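Local coordinates for protein 16S rRNA (adenine(1408)-N(1))-methyltransferase (Escherichia coli, PDB 3MTE) that methylates N1 of adenine 1408 in the 16S rRNA of assembled 30S subunits, using S-adenosylmethionine, and so confers resistance to several aminoglycosides, at residues A[99-104]-A[130-135]; A[105-110]-A[137-142]; A[120-125]-A[172-177]; A[181-186]-A[216-221]. One frame throughout, in Å; residues are numbered along the deposited sequence.

In the fold
Interactions 1 and 2 share strand 101-107 of a seven-stranded Rossmann-like sheet, and their centres lie about 15 Å apart. Interaction 2, whose centre lies about 5 Å from that of the chain, carries S-adenosylmethionine at the C-terminal end of the strand. Interaction 4 continues the same sheet beyond strand 136-142, with the main-chain bond from Phe138 N to Gly217 O joining it to interaction 2, and the Asp130-Lys221 salt bridge tying it to interaction 1. Interaction 3 packs two helices against the sheet: Leu175 touches both Phe140 of interaction 2 and Ile182 of interaction 4. The side chain of Leu125 in interaction 3 is about 10 Å from the bound S-adenosylmethionine.

Interaction 1 (A[99-104]-A[130-135]); sequences NIADSI and DLAKKE
The Asp102 carboxylate and the Asn99 amide both meet Lys133; across from them the Leu131 carbonyl takes Ala101 N in its plane and Ile100 N from above it, 49° out. This is the entrance to strand 101-107 in a Rossmann-like methyltransferase sheet, where 132-133 adds a short parallel bridge, Ala101 beside Ala132. Leu131 O receives Ala101 N at 3.0 Å, and Lys133 N answers with an almost straight 2.8 Å bond to Ala101 O; further back, Asp130 O receives Asn99 N.

Lys133 runs alongside Asp102, pointing the same way, after bending at chi3 (-78°) to bring its amine to the carboxylate. Lys133 NZ sits 2.9 Å from Asp102 OD1 in a salt bridge whose hydrogen bond is weak, and the other oxygen, OD2, bonds Val30 N of the neighbouring strand and a water that also reaches NZ weakly. Asp102 therefore links the lysine to the next strand of the sheet. Lower on the chain, Lys133 CG packs 3.2 Å from Asn99 O.

In the apolar part, Ile104 CD1 of the conformer described meets Leu131 CD1 at 3.9 Å, the two side chains crossing at about a right angle, and Ala132 CB lies near Ile104 CG2. Leu131 also packs on Ile32, and Ala132 on Val219. At the Asn99 end, with CG anti to the backbone N (chi1 -172°), Asn99 OD1 lies 3.6 Å from Lys133 CA and accepts a water at 2.8 Å that in turn accepts from Lys134 N.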
# COMPACT_ATOMS: atom_id res chain seq x y z
N ASN A 99 3.01 10.23 -10.75
CA ASN A 99 1.78 10.83 -11.26
C ASN A 99 0.86 9.84 -12.00
O ASN A 99 0.16 10.20 -12.93
CB ASN A 99 2.15 12.00 -12.19
CG ASN A 99 0.95 12.82 -12.63
OD1 ASN A 99 0.11 13.19 -11.81
ND2 ASN A 99 0.87 13.12 -13.93
N ILE A 100 0.88 8.57 -11.57
CA ILE A 100 0.16 7.53 -12.29
C ILE A 100 -1.13 7.04 -11.61
O ILE A 100 -2.08 6.64 -12.28
CB ILE A 100 1.09 6.32 -12.61
CG1 ILE A 100 0.47 5.39 -13.64
CG2 ILE A 100 1.43 5.54 -11.36
CD1 ILE A 100 1.31 4.16 -13.91
N ALA A 101 -1.18 7.11 -10.28
CA ALA A 101 -2.26 6.45 -9.53
C ALA A 101 -3.50 7.30 -9.32
O ALA A 101 -3.40 8.46 -8.92
CB ALA A 101 -1.74 5.94 -8.17
N ASP A 102 -4.68 6.71 -9.55
CA ASP A 102 -5.95 7.33 -9.18
C ASP A 102 -6.25 7.10 -7.70
O ASP A 102 -7.06 7.83 -7.10
CB ASP A 102 -7.09 6.80 -10.03
CG ASP A 102 -6.90 7.09 -11.51
OD1 ASP A 102 -7.28 8.19 -11.95
OD2 ASP A 102 -6.34 6.23 -12.22
N SER A 103 -5.62 6.09 -7.12
CA SER A 103 -5.79 5.81 -5.69
C SER A 103 -4.57 5.05 -5.20
O SER A 103 -3.87 4.39 -5.98
CB SER A 103 -7.07 5.00 -5.46
OG SER A 103 -7.10 3.83 -6.25
N ILE A 104 -4.31 5.12 -3.90
CA ILE A 104 -3.12 4.49 -3.35
C ILE A 104 -3.39 4.05 -1.92
O ILE A 104 -4.07 4.76 -1.18
CB ILE A 104 -1.91 5.45 -3.42
CG1 ILE A 104 -0.70 4.88 -2.67
CG2 ILE A 104 -2.28 6.84 -2.88
CD1 ILE A 104 0.60 5.48 -3.14
N ASP A 130 3.92 11.56 -4.63
CA ASP A 130 4.34 11.80 -6.01
C ASP A 130 3.86 10.72 -6.97
O ASP A 130 3.80 10.94 -8.18
CB ASP A 130 5.86 11.92 -6.10
CG ASP A 130 6.35 13.32 -5.79
OD1 ASP A 130 5.51 14.24 -5.73
OD2 ASP A 130 7.58 13.49 -5.61
N LEU A 131 3.52 9.55 -6.43
CA LEU A 131 3.04 8.43 -7.26
C LEU A 131 1.62 8.67 -7.73
O LEU A 131 1.13 8.00 -8.64
CB LEU A 131 3.04 7.13 -6.46
CG LEU A 131 4.33 6.64 -5.82
CD1 LEU A 131 4.02 5.38 -5.01
CD2 LEU A 131 5.39 6.37 -6.87
N ALA A 132 0.93 9.60 -7.08
CA ALA A 132 -0.49 9.76 -7.30
C ALA A 132 -0.82 10.97 -8.14
O ALA A 132 -0.09 11.96 -8.15
CB ALA A 132 -1.24 9.81 -5.96
N LYS A 133 -1.94 10.89 -8.84
CA LYS A 133 -2.43 12.03 -9.60
C LYS A 133 -3.12 12.98 -8.65
O LYS A 133 -3.50 12.60 -7.54
CB LYS A 133 -3.39 11.57 -10.70
CG LYS A 133 -2.73 10.63 -11.71
CD LYS A 133 -3.55 10.45 -12.98
CE LYS A 133 -4.70 9.50 -12.77
NZ LYS A 133 -5.59 9.45 -13.98
N LYS A 134 -3.25 14.23 -9.07
CA LYS A 134 -3.92 15.25 -8.28
C LYS A 134 -5.27 14.73 -7.79
O LYS A 134 -6.07 14.21 -8.58
CB LYS A 134 -4.13 16.50 -9.13
CG LYS A 134 -4.70 17.69 -8.38
CD LYS A 134 -4.82 18.89 -9.32
CE LYS A 134 -5.28 20.13 -8.57
NZ LYS A 134 -5.20 21.34 -9.43
N GLU A 135 -5.49 14.85 -6.48
CA GLU A 135 -6.74 14.43 -5.84
C GLU A 135 -7.01 12.92 -5.83
O GLU A 135 -8.15 12.49 -5.62
CB GLU A 135 -7.94 15.18 -6.43
CG GLU A 135 -7.99 16.66 -6.05
CD GLU A 135 -8.09 16.87 -4.54
OE1 GLU A 135 -8.90 16.17 -3.88
OE2 GLU A 135 -7.36 17.74 -4.02
O HOH W 1 -2.11 14.81 -11.65
O HOH W 2 -5.48 6.22 -14.74

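Interaction 2 (A[105-110]-A[137-142]); sequences SILFPW and HFEFVT. With SAM (S-adenosylmethionine), chain C.
Ile106 and Val141 carry the main-chain bonding: Glu139 O accepts from Ile106 N, and Ile106 O takes Val141 N at 2.9 Å. Both donors approach nearly in line with the acceptor C=O, in a parallel ladder pairing Ser105 with Glu139, Ile106 with Phe140 and Leu107 with Val141. A third bond, Phe108 N to Val141 O, is more bent (N-H...O angle 140°) and marks where the chain leaves the strand. These are two central strands of the Rossmann-like sheet that binds S-adenosylmethionine.

The apolar contacts fall on both faces. On one, Ile106 lies side by side with Phe140, CD1 being 3.6 Å from CE1, and Phe138 CD1 sits over the centre of the Phe140 ring. On the other, Leu107 CD2 packs on Val141 CG2, and Val141 CG1, anti to the backbone N (chi1 178°), is placed by the Phe108 ring at CE1. The Glu139 carboxylate is held by Arg214, and Ser105 OG by Asp33 and His31.

The ligand contacts gather at the strand's end. The amino nitrogen N of S-adenosylmethionine donates to Leu107 O at 2.7 Å; its methyl CE lies 2.9 Å from Phe108 O; and the Trp110 ring has the sulfur SD 3.7 Å above its centre. An electron-rich ring face and a carbonyl oxygen so close to the sulfonium and its methyl would probably stabilise the positive charge and hold the transferable group in a fixed direction.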
# COMPACT_ATOMS: atom_id res chain seq x y z
N SER A 105 -2.89 2.87 -1.55
CA SER A 105 -3.11 2.33 -0.21
C SER A 105 -1.79 1.89 0.41
O SER A 105 -0.87 1.44 -0.30
CB SER A 105 -4.08 1.15 -0.26
OG SER A 105 -3.60 0.16 -1.17
N ILE A 106 -1.70 2.04 1.73
CA ILE A 106 -0.67 1.37 2.52
C ILE A 106 -1.42 0.60 3.59
O ILE A 106 -2.03 1.21 4.47
CB ILE A 106 0.32 2.36 3.16
CG1 ILE A 106 0.95 3.28 2.11
CG2 ILE A 106 1.42 1.59 3.92
CD1 ILE A 106 1.89 4.34 2.69
N LEU A 107 -1.43 -0.73 3.49
CA LEU A 107 -2.26 -1.57 4.36
C LEU A 107 -1.41 -2.40 5.31
O LEU A 107 -0.59 -3.21 4.88
CB LEU A 107 -3.11 -2.52 3.53
CG LEU A 107 -3.98 -1.88 2.43
CD1 LEU A 107 -4.62 -2.97 1.58
CD2 LEU A 107 -5.04 -0.98 3.04
N PHE A 108 -1.63 -2.22 6.61
CA PHE A 108 -0.93 -2.95 7.65
C PHE A 108 0.59 -2.89 7.50
O PHE A 108 1.27 -3.91 7.57
CB PHE A 108 -1.45 -4.40 7.70
CG PHE A 108 -2.95 -4.48 7.72
CD1 PHE A 108 -3.66 -4.19 8.88
CD2 PHE A 108 -3.65 -4.80 6.56
CE1 PHE A 108 -5.06 -4.25 8.88
CE2 PHE A 108 -5.03 -4.87 6.57
CZ PHE A 108 -5.73 -4.58 7.73
N PRO A 109 1.14 -1.68 7.28
CA PRO A 109 2.60 -1.63 7.20
C PRO A 109 3.24 -2.00 8.53
O PRO A 109 2.60 -1.86 9.58
CB PRO A 109 2.89 -0.15 6.89
CG PRO A 109 1.73 0.57 7.50
CD PRO A 109 0.54 -0.34 7.29
N TRP A 110 4.48 -2.46 8.50
CA TRP A 110 5.19 -2.70 9.75
C TRP A 110 6.61 -2.18 9.66
O TRP A 110 7.01 -1.67 8.62
CB TRP A 110 5.19 -4.19 10.12
CG TRP A 110 5.90 -5.13 9.17
CD1 TRP A 110 6.86 -4.83 8.24
CD2 TRP A 110 5.70 -6.55 9.10
NE1 TRP A 110 7.27 -5.98 7.59
CE2 TRP A 110 6.56 -7.04 8.09
CE3 TRP A 110 4.87 -7.44 9.77
CZ2 TRP A 110 6.61 -8.39 7.76
CZ3 TRP A 110 4.92 -8.78 9.43
CH2 TRP A 110 5.79 -9.25 8.44
N HIS A 137 -7.35 9.27 -4.35
CA HIS A 137 -7.74 8.78 -3.02
C HIS A 137 -6.55 8.10 -2.34
O HIS A 137 -5.71 7.49 -2.99
CB HIS A 137 -8.91 7.81 -3.15
CG HIS A 137 -9.46 7.36 -1.83
ND1 HIS A 137 -9.12 6.17 -1.24
CD2 HIS A 137 -10.33 7.97 -0.98
CE1 HIS A 137 -9.75 6.05 -0.08
NE2 HIS A 137 -10.49 7.13 0.10
N PHE A 138 -6.47 8.20 -1.01
CA PHE A 138 -5.50 7.39 -0.27
C PHE A 138 -6.13 6.81 0.97
O PHE A 138 -7.09 7.37 1.52
CB PHE A 138 -4.24 8.19 0.10
CG PHE A 138 -4.41 9.09 1.31
CD1 PHE A 138 -4.10 8.63 2.59
CD2 PHE A 138 -4.86 10.39 1.16
CE1 PHE A 138 -4.26 9.47 3.70
CE2 PHE A 138 -5.01 11.23 2.26
CZ PHE A 138 -4.72 10.77 3.53
N GLU A 139 -5.62 5.66 1.39
CA GLU A 139 -5.91 5.16 2.74
C GLU A 139 -4.69 4.49 3.33
O GLU A 139 -3.96 3.76 2.64
CB GLU A 139 -7.09 4.19 2.73
CG GLU A 139 -6.83 2.93 1.91
CD GLU A 139 -7.90 1.86 2.11
OE1 GLU A 139 -8.53 1.82 3.18
OE2 GLU A 139 -8.10 1.05 1.18
N PHE A 140 -4.45 4.73 4.62
CA PHE A 140 -3.40 4.07 5.36
C PHE A 140 -4.10 3.32 6.49
O PHE A 140 -4.86 3.92 7.25
CB PHE A 140 -2.45 5.08 6.00
CG PHE A 140 -1.80 6.06 5.02
CD1 PHE A 140 -1.56 5.70 3.70
CD2 PHE A 140 -1.41 7.32 5.46
CE1 PHE A 140 -0.95 6.60 2.81
CE2 PHE A 140 -0.81 8.23 4.59
CZ PHE A 140 -0.57 7.86 3.27
N VAL A 141 -3.88 2.01 6.59
CA VAL A 141 -4.50 1.24 7.67
C VAL A 141 -3.39 0.69 8.56
O VAL A 141 -2.53 -0.05 8.09
CB VAL A 141 -5.37 0.11 7.12
CG1 VAL A 141 -5.97 -0.70 8.25
CG2 VAL A 141 -6.50 0.69 6.24
N THR A 142 -3.38 1.07 9.84
CA THR A 142 -2.25 0.76 10.70
C THR A 142 -2.66 0.06 11.99
O THR A 142 -3.78 0.23 12.46
CB THR A 142 -1.49 2.03 11.10
OG1 THR A 142 -2.40 2.94 11.72
CG2 THR A 142 -0.87 2.71 9.86
N SAM C . -0.03 -4.86 2.78
CA SAM C . 0.32 -6.16 3.32
C SAM C . -0.91 -6.93 3.76
OXT SAM C . -1.98 -6.35 3.93
CB SAM C . 1.27 -6.03 4.52
CG SAM C . 2.22 -7.21 4.63
SD SAM C . 3.50 -6.98 5.89
CE SAM C . 2.51 -6.54 7.33
C5' SAM C . 4.23 -5.37 5.49
C4' SAM C . 4.94 -5.34 4.13
O4' SAM C . 5.57 -4.08 4.00
C3' SAM C . 6.02 -6.40 3.96
O3' SAM C . 5.80 -7.12 2.77
C2' SAM C . 7.31 -5.62 3.75
O2' SAM C . 8.20 -6.24 2.84
C1' SAM C . 6.78 -4.27 3.29
N9 SAM C . 7.74 -3.20 3.61
C8 SAM C . 8.49 -3.07 4.76
N7 SAM C . 9.25 -1.95 4.62
C5 SAM C . 9.00 -1.40 3.42
C6 SAM C . 9.50 -0.27 2.77
N6 SAM C . 10.42 0.49 3.36
N1 SAM C . 9.02 0.04 1.52
C2 SAM C . 8.07 -0.74 0.89
N3 SAM C . 7.58 -1.86 1.54
C4 SAM C . 8.05 -2.17 2.78

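Interaction 3 (A[120-125]-A[172-177]); sequences PNRDIL and KAELSN
Leu125 and Leu175 form the tight half of this contact: CD1 of the first presses to 3.4 Å on CD2 of the second, shorter than usual van der Waals contact. Pro120, preceded by a cis peptide bond, wedges in beside them, its CG 3.7 Å from Leu175 CD2 and its CD 3.6 Å from Glu174 CB. Here helix 122-129, capped by Asn121 OD1 accepting Ile124 N, packs against helix 169-177 on the flank of the Rossmann-like sheet, where Phe180 lies against both leucines.

Toward solvent the contact loosens into polar chains. Arg122 crosses Glu174 at about a right angle, bringing NH1 2.8 Å from OE1 in a salt bridge; the guanidinium and carboxylate planes are only 6° apart, yet the hydrogen bond is strongly bent (122°) and weak. A bend in Glu174 at chi2 (-120°) brings OE1 there. Arg122 is modelled in two conformers, so this pairing describes one of them. A water donates to both Glu174 OE1 and Pro120 O, each at 2.7 Å.

Glu174 OE1 thus draws on both arginine and water; the apolar wedge probably sets the spacing, while the bent pairing and second Arg122 conformer suggest a less rigid ion pair.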
# COMPACT_ATOMS: atom_id res chain seq x y z
N PRO A 120 4.87 11.57 10.85
CA PRO A 120 5.24 10.82 9.65
C PRO A 120 6.58 11.30 9.10
O PRO A 120 7.03 12.40 9.45
CB PRO A 120 4.13 11.19 8.66
CG PRO A 120 3.69 12.58 9.09
CD PRO A 120 4.15 12.81 10.51
N ASN A 121 7.21 10.48 8.27
CA ASN A 121 8.43 10.90 7.59
C ASN A 121 8.02 11.70 6.35
O ASN A 121 7.50 11.13 5.39
CB ASN A 121 9.27 9.70 7.21
CG ASN A 121 10.60 10.10 6.61
OD1 ASN A 121 10.65 10.90 5.68
ND2 ASN A 121 11.69 9.57 7.16
N ARG A 122 8.25 13.01 6.39
CA ARG A 122 7.79 13.92 5.34
C ARG A 122 8.41 13.60 3.99
O ARG A 122 7.72 13.60 2.96
CB ARG A 122 8.13 15.36 5.73
CG ARG A 122 7.23 16.42 5.11
CD ARG A 122 7.66 17.83 5.53
NE ARG A 122 8.41 17.83 6.79
CZ ARG A 122 7.86 17.96 7.99
NH1 ARG A 122 6.55 18.11 8.11
NH2 ARG A 122 8.62 17.95 9.08
N ASP A 123 9.71 13.33 3.99
CA ASP A 123 10.44 13.09 2.75
C ASP A 123 9.93 11.84 2.06
O ASP A 123 9.72 11.82 0.85
CB ASP A 123 11.94 12.99 3.03
CG ASP A 123 12.52 14.28 3.57
OD1 ASP A 123 12.18 15.36 3.03
OD2 ASP A 123 13.31 14.22 4.53
N ILE A 124 9.74 10.78 2.85
CA ILE A 124 9.24 9.53 2.29
C ILE A 124 7.80 9.68 1.82
O ILE A 124 7.47 9.27 0.71
CB ILE A 124 9.33 8.37 3.31
CG1 ILE A 124 10.77 8.15 3.75
CG2 ILE A 124 8.78 7.09 2.70
CD1 ILE A 124 11.70 7.77 2.63
N LEU A 125 6.93 10.25 2.65
CA LEU A 125 5.53 10.37 2.26
C LEU A 125 5.36 11.30 1.05
O LEU A 125 4.45 11.11 0.25
CB LEU A 125 4.64 10.81 3.42
CG LEU A 125 4.45 9.78 4.55
CD1 LEU A 125 3.32 10.22 5.45
CD2 LEU A 125 4.18 8.38 4.02
N LYS A 172 -2.25 15.89 11.21
CA LYS A 172 -2.94 16.40 10.02
C LYS A 172 -2.08 17.40 9.24
O LYS A 172 -1.99 17.34 8.01
CB LYS A 172 -4.28 17.05 10.40
CG LYS A 172 -5.00 17.69 9.21
CD LYS A 172 -6.19 18.52 9.66
CE LYS A 172 -7.15 17.70 10.49
NZ LYS A 172 -8.21 18.57 11.09
N ALA A 173 -1.45 18.32 9.96
CA ALA A 173 -0.59 19.33 9.32
C ALA A 173 0.63 18.70 8.67
O ALA A 173 1.02 19.07 7.56
CB ALA A 173 -0.18 20.39 10.32
N GLU A 174 1.24 17.74 9.35
CA GLU A 174 2.41 17.05 8.82
C GLU A 174 2.07 16.24 7.57
O GLU A 174 2.83 16.23 6.61
CB GLU A 174 3.02 16.13 9.88
CG GLU A 174 3.56 16.86 11.08
CD GLU A 174 5.04 16.64 11.28
OE1 GLU A 174 5.77 16.56 10.26
OE2 GLU A 174 5.48 16.53 12.45
N LEU A 175 0.95 15.54 7.59
CA LEU A 175 0.55 14.80 6.39
C LEU A 175 0.29 15.79 5.27
O LEU A 175 0.66 15.54 4.12
CB LEU A 175 -0.70 13.96 6.63
CG LEU A 175 -0.58 12.51 7.09
CD1 LEU A 175 -1.63 11.67 6.39
CD2 LEU A 175 0.81 11.93 6.88
N SER A 176 -0.37 16.90 5.60
CA SER A 176 -0.66 17.93 4.60
C SER A 176 0.62 18.46 3.95
O SER A 176 0.67 18.65 2.74
CB SER A 176 -1.46 19.08 5.22
OG SER A 176 -1.75 20.07 4.24
N ASN A 177 1.65 18.69 4.75
CA ASN A 177 2.95 19.10 4.23
C ASN A 177 3.57 18.05 3.31
O ASN A 177 4.41 18.37 2.47
CB ASN A 177 3.92 19.43 5.37
CG ASN A 177 3.58 20.72 6.07
OD1 ASN A 177 2.82 21.54 5.56
ND2 ASN A 177 4.16 20.92 7.25
O HOH W 3 7.33 14.49 11.08

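Interaction 4 (A[181-186]-A[216-221]); sequences RIDDVK and SGHVSK
Arg181 and His218 exchange two main-chain bonds as an antiparallel hydrogen-bonded pair, Arg181 N to His218 O 2.9 Å and His218 N to Arg181 O 3.1 Å, and two residues on the register slips by one. Ser216 O there accepts from both Asp183 N (2.8 Å) and Asp184 N, the second donor tilted from the carbonyl plane, while Ser216 N donates back to Asp184 O along an almost straight line. Asp183 and Asp184 together facing Ser216 make a classic beta bulge.

The bulge turns the Asp183 side chain toward the partner strand. With CG anti to its carbonyl carbon (chi1 -77°), the carboxylate reaches His218, whose ND1 donates to Asp183 OD2 at 2.9 Å; the acceptor lies close to the imidazole plane, and the two planes are 51° apart. Strand 212-219 runs against both neighbours, the one reversed strand of the class I methyltransferase sheet (order 3-2-1-4-5-7-6), and 180-188 forms its edge.

Arg181 lies side by side with His218, the guanidinium only 21° from parallel to the ring, and bends at chi3 to place NE 3.0 Å from Asp183 OD1 in a salt bridge. Asp183 therefore serves the arginine and the histidine at once. Arg181 was modelled in two conformers; in the one described here, NH1 also forms a salt bridge with Glu135. The His218 ring meets His137 edge to face. At the far end of the contact Lys186 NZ pairs with Asp184 OD1, and a water bonded to that oxygen accepts from Ser216 OG at 3.1 Å.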
# COMPACT_ATOMS: atom_id res chain seq x y z
N ARG A 181 -4.23 15.15 2.23
CA ARG A 181 -5.31 15.81 2.96
C ARG A 181 -6.19 14.77 3.66
O ARG A 181 -6.93 14.05 3.00
CB ARG A 181 -6.16 16.65 2.00
CG ARG A 181 -7.18 17.54 2.71
CD ARG A 181 -8.20 18.13 1.73
NE ARG A 181 -9.23 17.16 1.36
CZ ARG A 181 -9.42 16.69 0.13
NH1 ARG A 181 -8.66 17.11 -0.87
NH2 ARG A 181 -10.38 15.81 -0.09
N ILE A 182 -6.11 14.71 4.99
CA ILE A 182 -6.93 13.75 5.73
C ILE A 182 -8.40 14.16 5.68
O ILE A 182 -8.75 15.28 6.05
CB ILE A 182 -6.48 13.66 7.20
CG1 ILE A 182 -5.06 13.10 7.29
CG2 ILE A 182 -7.46 12.79 8.01
CD1 ILE A 182 -4.52 13.03 8.70
N ASP A 183 -9.25 13.25 5.22
CA ASP A 183 -10.70 13.48 5.17
C ASP A 183 -11.40 12.77 6.31
O ASP A 183 -12.44 13.22 6.80
CB ASP A 183 -11.29 12.94 3.87
CG ASP A 183 -11.02 13.83 2.69
OD1 ASP A 183 -10.60 15.00 2.88
OD2 ASP A 183 -11.24 13.35 1.57
N ASP A 184 -10.83 11.64 6.72
CA ASP A 184 -11.49 10.78 7.70
C ASP A 184 -10.47 10.00 8.52
O ASP A 184 -9.41 9.61 8.00
CB ASP A 184 -12.40 9.80 6.95
CG ASP A 184 -13.27 8.98 7.86
OD1 ASP A 184 -13.17 7.74 7.81
OD2 ASP A 184 -14.07 9.57 8.63
N VAL A 185 -10.78 9.76 9.80
CA VAL A 185 -10.00 8.86 10.64
C VAL A 185 -10.96 7.96 11.39
O VAL A 185 -11.86 8.44 12.09
CB VAL A 185 -9.16 9.62 11.69
CG1 VAL A 185 -8.42 8.64 12.60
CG2 VAL A 185 -8.19 10.57 11.00
N LYS A 186 -10.77 6.65 11.26
CA LYS A 186 -11.66 5.67 11.88
C LYS A 186 -10.86 4.68 12.68
O LYS A 186 -9.77 4.26 12.28
CB LYS A 186 -12.40 4.86 10.81
CG LYS A 186 -13.39 5.62 9.95
CD LYS A 186 -14.13 4.62 9.06
CE LYS A 186 -14.66 5.27 7.78
NZ LYS A 186 -15.60 6.37 8.08
N SER A 216 -7.80 8.20 5.90
CA SER A 216 -8.05 8.28 4.46
C SER A 216 -8.32 9.71 4.02
O SER A 216 -8.64 10.58 4.82
CB SER A 216 -9.23 7.38 4.07
OG SER A 216 -10.43 7.83 4.66
N GLY A 217 -8.18 9.95 2.73
CA GLY A 217 -8.49 11.27 2.21
C GLY A 217 -8.03 11.33 0.77
O GLY A 217 -8.08 10.33 0.05
N HIS A 218 -7.58 12.50 0.35
CA HIS A 218 -7.12 12.66 -1.02
C HIS A 218 -5.75 13.30 -1.07
O HIS A 218 -5.35 14.03 -0.17
CB HIS A 218 -8.12 13.49 -1.82
CG HIS A 218 -9.42 12.77 -2.04
ND1 HIS A 218 -10.44 12.77 -1.11
CD2 HIS A 218 -9.85 11.99 -3.06
CE1 HIS A 218 -11.44 12.04 -1.55
NE2 HIS A 218 -11.11 11.55 -2.74
N VAL A 219 -5.02 13.03 -2.15
CA VAL A 219 -3.68 13.55 -2.30
C VAL A 219 -3.80 15.01 -2.74
O VAL A 219 -4.45 15.31 -3.74
CB VAL A 219 -2.87 12.72 -3.32
CG1 VAL A 219 -1.53 13.38 -3.60
CG2 VAL A 219 -2.66 11.28 -2.80
N SER A 220 -3.20 15.91 -1.97
CA SER A 220 -3.38 17.33 -2.20
C SER A 220 -2.13 17.98 -2.78
O SER A 220 -2.17 19.12 -3.24
CB SER A 220 -3.76 18.03 -0.90
OG SER A 220 -2.76 17.81 0.09
N LYS A 221 -1.02 17.26 -2.75
CA LYS A 221 0.27 17.81 -3.13
C LYS A 221 0.27 18.47 -4.51
O LYS A 221 1.08 19.36 -4.78
CB LYS A 221 1.36 16.73 -3.06
CG LYS A 221 2.77 17.26 -3.24
CD LYS A 221 3.81 16.17 -3.12
CE LYS A 221 5.20 16.74 -3.39
NZ LYS A 221 6.23 15.69 -3.55
O HOH W 4 -10.86 6.45 7.43